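Local coordinates for protein Myo-inositol dehydrogenase (Corynebacterium glutamicum, PDB 3EUW) that probably oxidises myo-inositol at its 2-position with NAD+ as cofactor, as a tetrameric oxidoreductase of the Gfo/Idh/MocA family, at residues A[103-108]-A[312-317]. Sequence-based numbering, arbitrary orientation.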
# COMPACT_ATOMS: atom_id res chain seq x y z
N GLU A 103 4.24 18.90 -41.52
CA GLU A 103 4.21 19.00 -42.97
C GLU A 103 4.92 17.81 -43.62
O GLU A 103 4.42 17.24 -44.58
CB GLU A 103 4.84 20.31 -43.45
CG GLU A 103 3.99 21.53 -43.16
CD GLU A 103 2.54 21.31 -43.56
OE1 GLU A 103 2.28 21.15 -44.77
OE2 GLU A 103 1.67 21.28 -42.66
N MSE A 104 6.08 17.45 -43.09
CA MSE A 104 6.81 16.30 -43.63
C MSE A 104 5.98 15.04 -43.42
O MSE A 104 5.96 14.14 -44.26
CB MSE A 104 8.17 16.15 -42.94
CG MSE A 104 9.10 17.35 -43.17
SE MSE A 104 9.47 17.62 -45.10
CE MSE A 104 10.22 15.82 -45.48
N VAL A 105 5.29 14.98 -42.28
CA VAL A 105 4.45 13.84 -41.96
C VAL A 105 3.37 13.75 -43.02
O VAL A 105 3.03 12.66 -43.49
CB VAL A 105 3.77 13.98 -40.58
CG1 VAL A 105 2.77 12.85 -40.38
CG2 VAL A 105 4.82 13.98 -39.46
N ARG A 106 2.82 14.90 -43.40
CA ARG A 106 1.78 14.95 -44.42
C ARG A 106 2.34 14.54 -45.78
O ARG A 106 1.72 13.77 -46.51
CB ARG A 106 1.18 16.36 -44.52
CG ARG A 106 0.46 16.84 -43.26
CD ARG A 106 -0.16 18.23 -43.47
NE ARG A 106 -0.60 18.87 -42.23
CZ ARG A 106 -1.53 18.38 -41.42
NH1 ARG A 106 -2.12 17.22 -41.71
NH2 ARG A 106 -1.86 19.04 -40.32
N ALA A 107 3.52 15.06 -46.12
CA ALA A 107 4.15 14.73 -47.40
C ALA A 107 4.35 13.23 -47.49
O ALA A 107 4.00 12.60 -48.48
CB ALA A 107 5.48 15.45 -47.52
N CYS A 108 4.93 12.66 -46.43
CA CYS A 108 5.17 11.23 -46.39
C CYS A 108 3.88 10.45 -46.62
O CYS A 108 3.84 9.51 -47.41
CB CYS A 108 5.79 10.83 -45.05
SG CYS A 108 5.83 9.06 -44.79
N ILE A 312 -1.99 12.03 -35.60
CA ILE A 312 -2.83 12.71 -34.63
C ILE A 312 -2.10 13.02 -33.32
O ILE A 312 -2.35 14.05 -32.70
CB ILE A 312 -4.09 11.88 -34.34
CG1 ILE A 312 -4.85 11.63 -35.65
CG2 ILE A 312 -4.99 12.61 -33.36
CD1 ILE A 312 -6.03 10.67 -35.53
N ALA A 313 -1.19 12.14 -32.92
CA ALA A 313 -0.44 12.37 -31.70
C ALA A 313 0.39 13.63 -31.86
O ALA A 313 0.46 14.45 -30.94
CB ALA A 313 0.45 11.18 -31.40
N LEU A 314 0.98 13.81 -33.04
CA LEU A 314 1.80 15.00 -33.28
C LEU A 314 0.91 16.22 -33.37
O LEU A 314 1.24 17.29 -32.85
CB LEU A 314 2.62 14.84 -34.57
CG LEU A 314 3.42 16.09 -35.00
CD1 LEU A 314 4.42 16.45 -33.89
CD2 LEU A 314 4.17 15.85 -36.32
N GLU A 315 -0.24 16.08 -34.03
CA GLU A 315 -1.17 17.20 -34.16
C GLU A 315 -1.64 17.67 -32.78
O GLU A 315 -1.79 18.87 -32.54
CB GLU A 315 -2.38 16.82 -35.02
CG GLU A 315 -2.05 16.50 -36.48
CD GLU A 315 -3.27 16.04 -37.28
OE1 GLU A 315 -4.05 15.20 -36.79
OE2 GLU A 315 -3.44 16.50 -38.43
N LEU A 316 -1.87 16.73 -31.87
CA LEU A 316 -2.31 17.08 -30.52
C LEU A 316 -1.16 17.80 -29.83
O LEU A 316 -1.36 18.81 -29.15
CB LEU A 316 -2.69 15.82 -29.72
CG LEU A 316 -3.98 15.08 -30.09
CD1 LEU A 316 -4.19 13.90 -29.14
CD2 LEU A 316 -5.18 16.01 -30.02
N ALA A 317 0.06 17.30 -30.02
CA ALA A 317 1.21 17.95 -29.41
C ALA A 317 1.33 19.38 -29.96
O ALA A 317 1.61 20.32 -29.21
CB ALA A 317 2.49 17.15 -29.67
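The edge of the Arg106 guanidinium receives two carboxylate oxygens: Glu315 OE2 close to its plane at the NH1/NH2 end, and Glu103 OE2 in plane at NE. This three-residue salt-bridge network links helix 102-112 of the Rossmann domain loosely with helix 307-326 near the end of the chain, and it illustrates how two helices whose backbones stay well apart can be joined by long charged side chains. Glu315 OE2 lies 3.5 Å from Arg106 NH2 and 3.6 Å from Arg106 NH1, with no hydrogen bond formed, and the two planes are turned 57° from each other. Both chains are stretched out, Arg106 as far as NE and Glu315 past CG; they meet at their ends and cross at about a right angle, although neither sets out directly at the other helix. Within its own helix, Arg106 NE gives a weak, bent hydrogen bond to Glu103 OE2 (3.3 Å, 141°), which probably steadies the guanidinium. Beside the charges, buried Val105 and Leu314 lie alongside each other, pointing opposite ways. Ile102, on the same helix as Val105, touches Leu314 as well. Leu314 CD2 rests 3.7 Å from Val105 CG2.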